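Local coordinates for GST N-terminal domain-containing protein (Pseudomonas syringae pv. tomato, PDB 3IC8) that is of unknown function but resembles glutathione S-transferases, pairing a thioredoxin-like domain with a helical domain, and may bind glutathione or a related thiol, at residues 71-76 with 80-85; 191-196 with 207-212; 260-265 with 284-289. One frame throughout, in Å; residues are numbered along the deposited sequence.

Contact 1. Residues 71-76 with 80-85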
ATOM      1  N   ARG A  71       0.134   6.809 -29.451  1.00 24.80           N
ATOM      2  CA  ARG A  71       0.923   7.778 -30.154  1.00 24.95           C
ATOM      3  C   ARG A  71       0.396   9.198 -30.168  1.00 24.97           C
ATOM      4  O   ARG A  71       1.152  10.111 -30.139  1.00 24.88           O
ATOM      5  CB  ARG A  71       1.260   7.276 -31.538  1.00 25.08           C
ATOM      6  CG  ARG A  71       2.222   6.168 -31.445  1.00 26.86           C
ATOM      7  CD  ARG A  71       2.509   5.495 -32.715  1.00 28.30           C
ATOM      8  NE  ARG A  71       3.153   4.228 -32.467  1.00 29.12           N
ATOM      9  CZ  ARG A  71       4.442   4.062 -32.273  1.00 28.65           C
ATOM     10  NH1 ARG A  71       5.250   5.074 -32.304  1.00 29.49           N
ATOM     11  NH2 ARG A  71       4.919   2.879 -32.063  1.00 29.98           N
ATOM     12  N   ARG A  72      -0.906   9.369 -30.263  1.00 25.01           N
ATOM     13  CA  ARG A  72      -1.537  10.655 -30.133  1.00 25.41           C
ATOM     14  C   ARG A  72      -1.353  11.215 -28.759  1.00 25.19           C
ATOM     15  O   ARG A  72      -1.162  12.376 -28.605  1.00 25.57           O
ATOM     16  CB  ARG A  72      -3.002  10.569 -30.491  1.00 25.77           C
ATOM     17  CG  ARG A  72      -3.724  11.854 -30.423  1.00 27.19           C
ATOM     18  CD  ARG A  72      -2.965  12.931 -31.129  1.00 29.00           C
ATOM     19  NE  ARG A  72      -3.599  14.233 -31.058  1.00 27.84           N
ATOM     20  CZ  ARG A  72      -3.296  15.166 -30.177  1.00 30.02           C
ATOM     21  NH1 ARG A  72      -2.381  14.960 -29.276  1.00 30.81           N
ATOM     22  NH2 ARG A  72      -3.912  16.314 -30.198  1.00 29.87           N
ATOM     23  N   LEU A  73      -1.420  10.368 -27.757  1.00 24.98           N
ATOM     24  CA  LEU A  73      -1.174  10.772 -26.395  1.00 24.84           C
ATOM     25  C   LEU A  73       0.240  11.249 -26.177  1.00 24.88           C
ATOM     26  O   LEU A  73       0.476  12.198 -25.491  1.00 24.30           O
ATOM     27  CB  LEU A  73      -1.466   9.627 -25.452  1.00 24.25           C
ATOM     28  CG  LEU A  73      -2.928   9.329 -25.174  1.00 25.45           C
ATOM     29  CD1 LEU A  73      -3.084   8.247 -24.171  1.00 23.58           C
ATOM     30  CD2 LEU A  73      -3.705  10.554 -24.786  1.00 23.48           C
ATOM     31  N   GLU A  74       1.172  10.544 -26.781  1.00 24.91           N
ATOM     32  CA  GLU A  74       2.567  10.827 -26.690  1.00 25.26           C
ATOM     33  C   GLU A  74       2.839  12.192 -27.261  1.00 25.80           C
ATOM     34  O   GLU A  74       3.675  12.898 -26.782  1.00 26.17           O
ATOM     35  CB  GLU A  74       3.357   9.742 -27.417  1.00 24.50           C
ATOM     36  CG  GLU A  74       4.828   9.834 -27.262  1.00 24.84           C
ATOM     37  CD  GLU A  74       5.377   8.870 -26.259  1.00 26.89           C
ATOM     38  OE1 GLU A  74       6.527   8.455 -26.385  1.00 26.18           O
ATOM     39  OE2 GLU A  74       4.658   8.523 -25.336  1.00 24.05           O
ATOM     40  N   GLN A  75       2.140  12.534 -28.320  1.00 26.65           N
ATOM     41  CA  GLN A  75       2.178  13.858 -28.866  1.00 28.18           C
ATOM     42  C   GLN A  75       1.596  14.906 -27.918  1.00 28.42           C
ATOM     43  O   GLN A  75       2.167  15.954 -27.742  1.00 29.47           O
ATOM     44  CB  GLN A  75       1.482  13.876 -30.223  1.00 28.33           C
ATOM     45  CG  GLN A  75       1.098  15.226 -30.743  1.00 29.40           C
ATOM     46  CD  GLN A  75       0.258  15.152 -31.983  1.00 31.16           C
ATOM     47  OE1 GLN A  75      -0.462  16.072 -32.307  1.00 30.37           O
ATOM     48  NE2 GLN A  75       0.348  14.050 -32.682  1.00 31.95           N
ATOM     49  N   GLU A  76       0.462  14.624 -27.303  1.00 28.77           N
ATOM     50  CA  GLU A  76      -0.101  15.549 -26.344  1.00 28.52           C
ATOM     51  C   GLU A  76       0.711  15.760 -25.095  1.00 28.17           C
ATOM     52  O   GLU A  76       0.945  16.865 -24.727  1.00 28.27           O
ATOM     53  CB  GLU A  76      -1.505  15.124 -25.972  1.00 28.63           C
ATOM     54  CG  GLU A  76      -2.301  16.143 -25.206  1.00 30.23           C
ATOM     55  CD  GLU A  76      -2.906  17.201 -26.072  1.00 31.92           C
ATOM     56  OE1 GLU A  76      -3.684  17.995 -25.568  1.00 34.62           O
ATOM     57  OE2 GLU A  76      -2.608  17.270 -27.253  1.00 33.39           O
ATOM     58  N   PRO A  80       5.462  11.306 -18.886  1.00 23.84           N
ATOM     59  CA  PRO A  80       6.299  10.143 -19.108  1.00 23.45           C
ATOM     60  C   PRO A  80       5.974   9.451 -20.409  1.00 22.99           C
ATOM     61  O   PRO A  80       4.887   9.520 -20.868  1.00 22.89           O
ATOM     62  CB  PRO A  80       5.927   9.250 -17.946  1.00 23.28           C
ATOM     63  CG  PRO A  80       4.606   9.586 -17.643  1.00 22.57           C
ATOM     64  CD  PRO A  80       4.418  11.015 -17.912  1.00 23.40           C
ATOM     65  N   ALA A  81       6.939   8.771 -20.983  1.00 22.90           N
ATOM     66  CA  ALA A  81       6.808   8.274 -22.326  1.00 23.13           C
ATOM     67  C   ALA A  81       6.385   6.844 -22.438  1.00 23.16           C
ATOM     68  O   ALA A  81       6.891   5.980 -21.776  1.00 23.71           O
ATOM     69  CB  ALA A  81       8.066   8.487 -23.081  1.00 23.20           C
ATOM     70  N   PHE A  82       5.434   6.632 -23.314  1.00 22.52           N
ATOM     71  CA  PHE A  82       5.062   5.329 -23.781  1.00 22.45           C
ATOM     72  C   PHE A  82       6.186   4.675 -24.532  1.00 23.01           C
ATOM     73  O   PHE A  82       6.360   3.506 -24.437  1.00 23.27           O
ATOM     74  CB  PHE A  82       3.846   5.402 -24.673  1.00 22.48           C
ATOM     75  CG  PHE A  82       2.570   5.526 -23.943  1.00 21.20           C
ATOM     76  CD1 PHE A  82       2.326   4.791 -22.843  1.00 21.45           C
ATOM     77  CD2 PHE A  82       1.626   6.396 -24.355  1.00 20.09           C
ATOM     78  CE1 PHE A  82       1.176   4.919 -22.204  1.00 19.45           C
ATOM     79  CE2 PHE A  82       0.491   6.506 -23.705  1.00 18.21           C
ATOM     80  CZ  PHE A  82       0.272   5.780 -22.635  1.00 19.94           C
ATOM     81  N   TYR A  83       6.964   5.428 -25.285  1.00 23.78           N
ATOM     82  CA  TYR A  83       8.073   4.836 -26.002  1.00 23.70           C
ATOM     83  C   TYR A  83       9.397   5.453 -25.699  1.00 24.35           C
ATOM     84  O   TYR A  83       9.810   6.351 -26.360  1.00 24.98           O
ATOM     85  CB  TYR A  83       7.839   4.963 -27.486  1.00 23.52           C
ATOM     86  CG  TYR A  83       6.530   4.451 -27.931  1.00 23.57           C
ATOM     87  CD1 TYR A  83       5.446   5.267 -27.969  1.00 23.26           C
ATOM     88  CD2 TYR A  83       6.376   3.151 -28.316  1.00 23.79           C
ATOM     89  CE1 TYR A  83       4.282   4.821 -28.357  1.00 24.05           C
ATOM     90  CE2 TYR A  83       5.195   2.700 -28.717  1.00 25.21           C
ATOM     91  CZ  TYR A  83       4.147   3.543 -28.731  1.00 24.59           C
ATOM     92  OH  TYR A  83       2.942   3.123 -29.132  1.00 26.41           O
ATOM     93  N   PRO A  84      10.092   4.921 -24.732  1.00 25.20           N
ATOM     94  CA  PRO A  84      11.324   5.499 -24.236  1.00 25.89           C
ATOM     95  C   PRO A  84      12.420   5.573 -25.271  1.00 26.67           C
ATOM     96  O   PRO A  84      12.568   4.645 -26.028  1.00 27.43           O
ATOM     97  CB  PRO A  84      11.726   4.507 -23.170  1.00 25.96           C
ATOM     98  CG  PRO A  84      10.581   3.799 -22.876  1.00 25.50           C
ATOM     99  CD  PRO A  84       9.798   3.678 -24.053  1.00 25.12           C
ATOM    100  N   GLN A  85      13.195   6.646 -25.278  1.00 26.97           N
ATOM    101  CA  GLN A  85      14.193   6.835 -26.303  1.00 27.70           C
ATOM    102  C   GLN A  85      15.213   5.733 -26.307  1.00 27.25           C
ATOM    103  O   GLN A  85      15.788   5.413 -25.304  1.00 27.98           O
ATOM    104  CB  GLN A  85      14.940   8.131 -26.084  1.00 28.32           C
ATOM    105  CG  GLN A  85      14.089   9.358 -26.166  1.00 31.59           C
ATOM    106  CD  GLN A  85      14.664  10.421 -27.062  1.00 36.32           C
ATOM    107  OE1 GLN A  85      13.997  10.891 -27.970  1.00 39.72           O
ATOM    108  NE2 GLN A  85      15.895  10.816 -26.806  1.00 35.59           N
TER
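Glu74 leaves its helix with CG anti to the backbone N (chi1 -173°) and then bends at chi2 (101°), which carries the carboxylate across to the backbone of Phe82 and Tyr83. The helix is 66-76 of the thioredoxin-like glutathione S-transferase N-terminal domain, and 80-85 belongs to the linker leading to helix 88-110 of the helical domain. Two consecutive N-H groups of the linker are received by the two carboxylate oxygens. Phe82 N gives the shorter bond, 2.9 Å to Glu74 OE2, which accepts through its syn lone pair. Tyr83 N reaches Glu74 OE1 at 3.3 Å, also from the syn side but tilted out of the carboxylate plane. The two bonds together should restrict rotation of the carboxylate. Lys25 of helix 16-25 adds a salt bridge to Glu74 OE2, so one oxygen serves the linker backbone and a neighbouring helix at once.

An apolar pair and a charged one flank this polar centre. Leu73 CD1 comes to the edge of the Phe82 ring, 4.0 Å from its CE2, while the ring itself is buried against Phe24 and Met21. One turn before Glu74, Arg71 runs extended from CG to NE and lays its guanidinium over one face of the Tyr83 ring, with the planes 23° apart. It is a cation-pi stack offset toward the hydroxyl-bearing rim: Arg71 CZ stands 3.6 Å from Tyr83 CZ, and Arg71 NH2 3.4 Å from Tyr83 CE2.

Contact 2. Residues 191-196 with 207-212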
ATOM      1  N   PHE A 191      -7.437  -9.505 -16.622  1.00 25.82           N
ATOM      2  CA  PHE A 191      -8.506 -10.451 -16.829  1.00 26.05           C
ATOM      3  C   PHE A 191      -8.416 -11.611 -15.851  1.00 25.30           C
ATOM      4  O   PHE A 191      -9.396 -12.013 -15.306  1.00 25.29           O
ATOM      5  CB  PHE A 191      -8.503 -10.977 -18.268  1.00 26.24           C
ATOM      6  CG  PHE A 191      -9.037 -10.018 -19.271  1.00 27.32           C
ATOM      7  CD1 PHE A 191     -10.359 -10.002 -19.593  1.00 29.02           C
ATOM      8  CD2 PHE A 191      -8.218  -9.140 -19.901  1.00 28.14           C
ATOM      9  CE1 PHE A 191     -10.835  -9.128 -20.512  1.00 28.11           C
ATOM     10  CE2 PHE A 191      -8.694  -8.264 -20.796  1.00 28.53           C
ATOM     11  CZ  PHE A 191     -10.000  -8.256 -21.106  1.00 29.61           C
ATOM     12  N   LEU A 192      -7.231 -12.136 -15.635  1.00 24.70           N
ATOM     13  CA  LEU A 192      -7.033 -13.249 -14.732  1.00 24.34           C
ATOM     14  C   LEU A 192      -7.356 -12.939 -13.289  1.00 24.05           C
ATOM     15  O   LEU A 192      -7.872 -13.752 -12.600  1.00 24.30           O
ATOM     16  CB  LEU A 192      -5.648 -13.829 -14.849  1.00 24.14           C
ATOM     17  CG  LEU A 192      -5.197 -14.713 -16.006  1.00 25.22           C
ATOM     18  CD1 LEU A 192      -6.210 -15.550 -16.665  1.00 23.44           C
ATOM     19  CD2 LEU A 192      -4.399 -13.977 -16.969  1.00 25.18           C
ATOM     20  N   LYS A 193      -7.067 -11.730 -12.868  1.00 23.40           N
ATOM     21  CA  LYS A 193      -7.281 -11.267 -11.524  1.00 23.14           C
ATOM     22  C   LYS A 193      -8.742 -11.203 -11.109  1.00 22.68           C
ATOM     23  O   LYS A 193      -9.041 -11.163  -9.972  1.00 21.97           O
ATOM     24  CB  LYS A 193      -6.631  -9.919 -11.343  1.00 23.05           C
ATOM     25  CG  LYS A 193      -5.147  -9.941 -11.370  1.00 25.09           C
ATOM     26  CD  LYS A 193      -4.572 -10.601 -10.160  1.00 26.65           C
ATOM     27  CE  LYS A 193      -4.296  -9.609  -9.089  1.00 25.98           C
ATOM     28  NZ  LYS A 193      -3.736 -10.233  -7.915  1.00 27.47           N
ATOM     29  N   GLN A 194      -9.628 -11.216 -12.079  1.00 22.39           N
ATOM     30  CA  GLN A 194     -11.056 -11.123 -11.892  1.00 22.74           C
ATOM     31  C   GLN A 194     -11.717 -12.291 -11.174  1.00 23.13           C
ATOM     32  O   GLN A 194     -12.785 -12.164 -10.644  1.00 22.72           O
ATOM     33  CB  GLN A 194     -11.742 -10.884 -13.226  1.00 23.01           C
ATOM     34  CG  GLN A 194     -11.343  -9.635 -13.943  1.00 22.85           C
ATOM     35  CD  GLN A 194     -11.347  -8.425 -13.082  1.00 22.83           C
ATOM     36  OE1 GLN A 194     -10.333  -7.828 -12.845  1.00 22.53           O
ATOM     37  NE2 GLN A 194     -12.493  -8.067 -12.598  1.00 20.02           N
ATOM     38  N   THR A 195     -11.065 -13.429 -11.198  1.00 23.62           N
ATOM     39  CA  THR A 195     -11.636 -14.654 -10.746  1.00 24.75           C
ATOM     40  C   THR A 195     -10.710 -15.408  -9.823  1.00 24.86           C
ATOM     41  O   THR A 195      -9.532 -15.416  -9.988  1.00 24.61           O
ATOM     42  CB  THR A 195     -11.903 -15.524 -11.926  1.00 25.15           C
ATOM     43  OG1 THR A 195     -13.243 -15.339 -12.339  1.00 27.29           O
ATOM     44  CG2 THR A 195     -11.678 -16.920 -11.583  1.00 23.62           C
ATOM     45  N   PRO A 196     -11.286 -16.039  -8.831  1.00 25.11           N
ATOM     46  CA  PRO A 196     -10.534 -16.819  -7.875  1.00 24.85           C
ATOM     47  C   PRO A 196      -9.856 -17.979  -8.524  1.00 24.48           C
ATOM     48  O   PRO A 196      -8.767 -18.323  -8.160  1.00 24.89           O
ATOM     49  CB  PRO A 196     -11.614 -17.291  -6.933  1.00 25.11           C
ATOM     50  CG  PRO A 196     -12.590 -16.274  -6.974  1.00 24.82           C
ATOM     51  CD  PRO A 196     -12.557 -15.599  -8.264  1.00 25.10           C
ATOM     52  N   SER A 207       6.881 -12.182  -8.248  1.00 18.98           N
ATOM     53  CA  SER A 207       7.485 -11.011  -8.837  1.00 18.86           C
ATOM     54  C   SER A 207       6.561 -10.343  -9.795  1.00 18.75           C
ATOM     55  O   SER A 207       6.546  -9.163  -9.891  1.00 19.57           O
ATOM     56  CB  SER A 207       8.737 -11.395  -9.580  1.00 18.84           C
ATOM     57  OG  SER A 207       9.827 -11.463  -8.724  1.00 19.48           O
ATOM     58  N   VAL A 208       5.818 -11.127 -10.530  1.00 18.56           N
ATOM     59  CA  VAL A 208       4.840 -10.626 -11.443  1.00 18.20           C
ATOM     60  C   VAL A 208       3.713  -9.888 -10.758  1.00 18.66           C
ATOM     61  O   VAL A 208       3.264  -8.871 -11.212  1.00 18.41           O
ATOM     62  CB  VAL A 208       4.294 -11.762 -12.241  1.00 17.84           C
ATOM     63  CG1 VAL A 208       3.439 -11.273 -13.329  1.00 17.95           C
ATOM     64  CG2 VAL A 208       5.401 -12.535 -12.792  1.00 16.16           C
ATOM     65  N   SER A 209       3.252 -10.434  -9.658  1.00 19.19           N
ATOM     66  CA  SER A 209       2.147  -9.872  -8.925  1.00 19.57           C
ATOM     67  C   SER A 209       2.472  -8.494  -8.359  1.00 19.35           C
ATOM     68  O   SER A 209       1.656  -7.613  -8.374  1.00 19.14           O
ATOM     69  CB  SER A 209       1.722 -10.853  -7.840  1.00 19.50           C
ATOM     70  OG  SER A 209       0.389 -10.668  -7.441  1.00 22.80           O
ATOM     71  N   VAL A 210       3.678  -8.328  -7.858  1.00 19.54           N
ATOM     72  CA  VAL A 210       4.134  -7.058  -7.368  1.00 19.23           C
ATOM     73  C   VAL A 210       4.232  -6.031  -8.467  1.00 19.55           C
ATOM     74  O   VAL A 210       3.834  -4.913  -8.308  1.00 19.23           O
ATOM     75  CB  VAL A 210       5.488  -7.226  -6.723  1.00 19.93           C
ATOM     76  CG1 VAL A 210       6.192  -5.933  -6.544  1.00 18.70           C
ATOM     77  CG2 VAL A 210       5.360  -7.943  -5.462  1.00 20.34           C
ATOM     78  N   TRP A 211       4.789  -6.438  -9.589  1.00 19.19           N
ATOM     79  CA  TRP A 211       4.929  -5.597 -10.748  1.00 18.97           C
ATOM     80  C   TRP A 211       3.588  -5.206 -11.283  1.00 19.28           C
ATOM     81  O   TRP A 211       3.397  -4.097 -11.717  1.00 19.72           O
ATOM     82  CB  TRP A 211       5.737  -6.303 -11.840  1.00 18.75           C
ATOM     83  CG  TRP A 211       5.553  -5.709 -13.179  1.00 18.38           C
ATOM     84  CD1 TRP A 211       6.194  -4.652 -13.673  1.00 18.84           C
ATOM     85  CD2 TRP A 211       4.670  -6.147 -14.197  1.00 18.20           C
ATOM     86  NE1 TRP A 211       5.776  -4.388 -14.919  1.00 18.99           N
ATOM     87  CE2 TRP A 211       4.835  -5.301 -15.271  1.00 17.44           C
ATOM     88  CE3 TRP A 211       3.749  -7.177 -14.297  1.00 17.84           C
ATOM     89  CZ2 TRP A 211       4.117  -5.431 -16.411  1.00 18.47           C
ATOM     90  CZ3 TRP A 211       3.046  -7.297 -15.419  1.00 17.07           C
ATOM     91  CH2 TRP A 211       3.225  -6.439 -16.467  1.00 18.43           C
ATOM     92  N   LEU A 212       2.663  -6.139 -11.267  1.00 18.77           N
ATOM     93  CA  LEU A 212       1.358  -5.881 -11.793  1.00 18.57           C
ATOM     94  C   LEU A 212       0.623  -4.807 -11.012  1.00 19.15           C
ATOM     95  O   LEU A 212      -0.007  -3.977 -11.585  1.00 19.07           O
ATOM     96  CB  LEU A 212       0.559  -7.167 -11.890  1.00 18.13           C
ATOM     97  CG  LEU A 212      -0.894  -7.023 -12.269  1.00 17.16           C
ATOM     98  CD1 LEU A 212      -1.067  -6.451 -13.604  1.00 16.03           C
ATOM     99  CD2 LEU A 212      -1.584  -8.291 -12.180  1.00 14.69           C
TER
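Lys193 and Ser209 mark the closest backbone approach of the two segments, their CA atoms 9.9 Å apart, a spacing wide enough that side chains alone bridge it. Both segments belong to the helical C-terminal domain of the glutathione S-transferase fold. Lys193 lies in the weakly bonded last turn of helix 180-193, after which the chain passes into a loop, whereas 207-212 is regular helix, with Leu212 N bonded to Val208 O at 2.8 Å.

From this weakly bonded turn, Lys193 sends an aliphatic chain bent at chi2 and chi3 (-70° and -92°). The part of the chain nearest the backbone runs past Leu212 in the opposite direction, Lys193 CG meeting Leu212 CD2 at 4.0 Å. Leu212 in turn packs on Ala186 and Leu189 of helix 180-193, so Lys193 CG adds to an apolar seam between the two helices.

Beyond the bends the same side chain becomes polar. Lys193 is buried, and its ammonium is met by a salt bridge to Asp203 and a hydrogen bond to Tyr9 of the third subunit, which makes this helix end part of a subunit interface as well. Ser209 stands near without a direct bond to the lysine; Asp203 OD1 links them indirectly, in a salt bridge with the ammonium and a weak hydrogen bond with Ser209 OG. Lys193 NZ and Ser209 OG remain 4.2 Å apart.

Contact 3. Residues 260-265 with 284-289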
ATOM      1  N   VAL A 260     -11.743   6.763 -50.758  1.00 26.39           N
ATOM      2  CA  VAL A 260     -11.318   5.559 -50.118  1.00 25.55           C
ATOM      3  C   VAL A 260     -12.251   5.001 -49.100  1.00 25.09           C
ATOM      4  O   VAL A 260     -13.081   5.685 -48.575  1.00 25.41           O
ATOM      5  CB  VAL A 260     -10.110   5.839 -49.339  1.00 25.55           C
ATOM      6  CG1 VAL A 260      -9.994   4.819 -48.293  1.00 25.66           C
ATOM      7  CG2 VAL A 260      -8.914   5.906 -50.217  1.00 25.50           C
ATOM      8  N   ALA A 261     -12.066   3.739 -48.791  1.00 24.44           N
ATOM      9  CA  ALA A 261     -12.710   3.134 -47.656  1.00 23.58           C
ATOM     10  C   ALA A 261     -11.628   2.485 -46.845  1.00 22.90           C
ATOM     11  O   ALA A 261     -10.654   2.034 -47.365  1.00 23.23           O
ATOM     12  CB  ALA A 261     -13.690   2.137 -48.080  1.00 23.36           C
ATOM     13  N   ILE A 262     -11.792   2.483 -45.547  1.00 21.91           N
ATOM     14  CA  ILE A 262     -10.852   1.829 -44.684  1.00 21.48           C
ATOM     15  C   ILE A 262     -11.603   0.907 -43.787  1.00 21.01           C
ATOM     16  O   ILE A 262     -12.595   1.273 -43.223  1.00 20.47           O
ATOM     17  CB  ILE A 262     -10.049   2.839 -43.864  1.00 21.64           C
ATOM     18  CG1 ILE A 262      -9.190   3.661 -44.777  1.00 21.47           C
ATOM     19  CG2 ILE A 262      -9.133   2.173 -42.912  1.00 20.67           C
ATOM     20  CD1 ILE A 262      -8.217   4.431 -44.080  1.00 23.80           C
ATOM     21  N   ALA A 263     -11.118  -0.308 -43.664  1.00 20.66           N
ATOM     22  CA  ALA A 263     -11.716  -1.249 -42.748  1.00 21.08           C
ATOM     23  C   ALA A 263     -10.680  -1.972 -41.937  1.00 21.39           C
ATOM     24  O   ALA A 263      -9.571  -2.139 -42.358  1.00 21.15           O
ATOM     25  CB  ALA A 263     -12.563  -2.227 -43.479  1.00 20.82           C
ATOM     26  N   ALA A 264     -11.070  -2.401 -40.756  1.00 21.69           N
ATOM     27  CA  ALA A 264     -10.228  -3.244 -39.963  1.00 22.09           C
ATOM     28  C   ALA A 264     -10.171  -4.542 -40.683  1.00 22.48           C
ATOM     29  O   ALA A 264     -11.132  -4.961 -41.262  1.00 22.60           O
ATOM     30  CB  ALA A 264     -10.807  -3.431 -38.635  1.00 21.78           C
ATOM     31  N   VAL A 265      -9.018  -5.166 -40.656  1.00 22.98           N
ATOM     32  CA  VAL A 265      -8.801  -6.417 -41.331  1.00 23.75           C
ATOM     33  C   VAL A 265      -9.653  -7.528 -40.766  1.00 24.26           C
ATOM     34  O   VAL A 265     -10.130  -8.381 -41.482  1.00 24.36           O
ATOM     35  CB  VAL A 265      -7.380  -6.812 -41.213  1.00 23.82           C
ATOM     36  CG1 VAL A 265      -7.296  -8.255 -41.055  1.00 23.79           C
ATOM     37  CG2 VAL A 265      -6.636  -6.350 -42.404  1.00 23.61           C
ATOM     38  N   LEU A 284      -3.037   6.888 -41.290  1.00 24.25           N
ATOM     39  CA  LEU A 284      -3.876   7.277 -42.385  1.00 24.41           C
ATOM     40  C   LEU A 284      -4.983   8.185 -41.890  1.00 24.44           C
ATOM     41  O   LEU A 284      -5.610   7.898 -40.911  1.00 24.43           O
ATOM     42  CB  LEU A 284      -4.485   6.064 -43.046  1.00 24.71           C
ATOM     43  CG  LEU A 284      -3.565   4.952 -43.483  1.00 24.50           C
ATOM     44  CD1 LEU A 284      -4.261   3.680 -43.359  1.00 24.13           C
ATOM     45  CD2 LEU A 284      -3.190   5.170 -44.853  1.00 24.98           C
ATOM     46  N   ILE A 285      -5.229   9.279 -42.585  1.00 24.52           N
ATOM     47  CA  ILE A 285      -6.271  10.203 -42.195  1.00 24.60           C
ATOM     48  C   ILE A 285      -7.374  10.351 -43.226  1.00 24.92           C
ATOM     49  O   ILE A 285      -7.131  10.566 -44.377  1.00 24.81           O
ATOM     50  CB  ILE A 285      -5.707  11.554 -41.911  1.00 24.51           C
ATOM     51  CG1 ILE A 285      -4.474  11.420 -41.062  1.00 24.70           C
ATOM     52  CG2 ILE A 285      -6.666  12.350 -41.150  1.00 24.42           C
ATOM     53  CD1 ILE A 285      -4.091  12.650 -40.438  1.00 23.79           C
ATOM     54  N   LEU A 286      -8.591  10.298 -42.779  1.00 24.91           N
ATOM     55  CA  LEU A 286      -9.626  10.338 -43.723  1.00 25.50           C
ATOM     56  C   LEU A 286     -10.661  11.362 -43.311  1.00 25.52           C
ATOM     57  O   LEU A 286     -10.958  11.515 -42.154  1.00 25.05           O
ATOM     58  CB  LEU A 286     -10.114   8.917 -43.911  1.00 25.60           C
ATOM     59  CG  LEU A 286     -11.495   8.519 -44.292  1.00 24.95           C
ATOM     60  CD1 LEU A 286     -11.602   7.044 -44.184  1.00 24.68           C
ATOM     61  CD2 LEU A 286     -12.382   9.193 -43.322  1.00 24.40           C
ATOM     62  N   ARG A 287     -11.140  12.104 -44.298  1.00 25.63           N
ATOM     63  CA  ARG A 287     -12.067  13.195 -44.113  1.00 25.95           C
ATOM     64  C   ARG A 287     -13.445  12.718 -44.469  1.00 25.78           C
ATOM     65  O   ARG A 287     -13.627  12.102 -45.462  1.00 25.94           O
ATOM     66  CB  ARG A 287     -11.673  14.380 -44.980  1.00 26.13           C
ATOM     67  CG  ARG A 287     -12.522  15.614 -44.812  1.00 26.85           C
ATOM     68  CD  ARG A 287     -12.615  16.402 -46.097  1.00 29.05           C
ATOM     69  NE  ARG A 287     -12.723  17.836 -45.875  1.00 30.91           N
ATOM     70  CZ  ARG A 287     -13.785  18.570 -46.194  1.00 32.37           C
ATOM     71  NH1 ARG A 287     -14.846  18.026 -46.750  1.00 32.36           N
ATOM     72  NH2 ARG A 287     -13.786  19.861 -45.951  1.00 32.14           N
ATOM     73  N   ARG A 288     -14.410  12.971 -43.613  1.00 25.83           N
ATOM     74  CA  ARG A 288     -15.787  12.661 -43.906  1.00 25.76           C
ATOM     75  C   ARG A 288     -16.667  13.735 -43.333  1.00 26.09           C
ATOM     76  O   ARG A 288     -16.281  14.405 -42.426  1.00 26.16           O
ATOM     77  CB  ARG A 288     -16.172  11.309 -43.344  1.00 25.34           C
ATOM     78  CG  ARG A 288     -15.833  11.126 -41.919  1.00 25.52           C
ATOM     79  CD  ARG A 288     -16.323   9.830 -41.415  1.00 25.31           C
ATOM     80  NE  ARG A 288     -17.760   9.768 -41.387  1.00 25.51           N
ATOM     81  CZ  ARG A 288     -18.497  10.169 -40.370  1.00 24.39           C
ATOM     82  NH1 ARG A 288     -17.934  10.643 -39.295  1.00 21.73           N
ATOM     83  NH2 ARG A 288     -19.798  10.064 -40.431  1.00 24.55           N
ATOM     84  N   GLU A 289     -17.858  13.898 -43.874  1.00 26.63           N
ATOM     85  CA  GLU A 289     -18.763  14.918 -43.395  1.00 27.18           C
ATOM     86  C   GLU A 289     -20.014  14.274 -42.853  1.00 27.30           C
ATOM     87  O   GLU A 289     -20.620  13.491 -43.517  1.00 27.52           O
ATOM     88  CB  GLU A 289     -19.093  15.866 -44.537  1.00 27.34           C
ATOM     89  CG  GLU A 289     -20.006  17.009 -44.186  1.00 29.30           C
ATOM     90  CD  GLU A 289     -20.003  18.105 -45.230  1.00 32.22           C
ATOM     91  OE1 GLU A 289     -19.558  17.853 -46.360  1.00 33.91           O
ATOM     92  OE2 GLU A 289     -20.442  19.221 -44.919  1.00 32.86           O
TER
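Ile262 is hydrogen-bonded through its backbone to Val272 of strand 272-279, and that intervening strand explains why its side chain, and not its main chain, is what meets Leu284 and Leu286. Strand 272-279 lies between 259-264 and 284-290 in the sheet, antiparallel to each, so the two segments here are second neighbours. On the other side of 259-264, the backbones of Ala261 and Ala263 bond to strand 305-309.

Second-neighbour strands whose side chains meet imply a strongly curved sheet. The CA atoms of Ile262 and Leu284 are 9.1 Å apart, and both CB atoms point into the gap, as does that of Leu286. With CG1 anti to the carbonyl carbon (chi1 -66°), Ile262 directs its longer branch at both leucines. The side chains of Ile262 and Leu284 cross at a slant, with Ile262 CD1 4.1 Å from Leu284 CD1. Leu286 instead slides alongside, bringing its CD1 to 4.2 Å from Ile262 CG1. Both are apolar contacts between buried side chains.

Phe305 and Phe300, from strands 305-309 and 296-300, also pack on Ile262, and Val307 lies against Leu284. Residues from the neighbouring strand and from strands two and three places away thus converge on one isoleucine, as expected inside a small, strongly bent antiparallel barrel; the strand order is consistent with an SH3-like barrel.

The three contacts show how chemistry follows position in the fold. Contact 3 is fully buried and wholly apolar, inside the C-terminal strands. Contact 2 is also buried, but lies between helices at a subunit boundary, where the lysine's charge is paired with groups beyond its two segments. Contact 1, partly buried, ties a helix to the linker that follows it and combines backbone bonds with a cation-pi stack. No pair of secondary elements recurs, yet helix 180-193 connects the first two: its Ile180 touches the linker of contact 1, and its far end forms contact 2. Contacts 2 and 3 lie on opposite sides of the chain's centre, their centres about 38 Å apart.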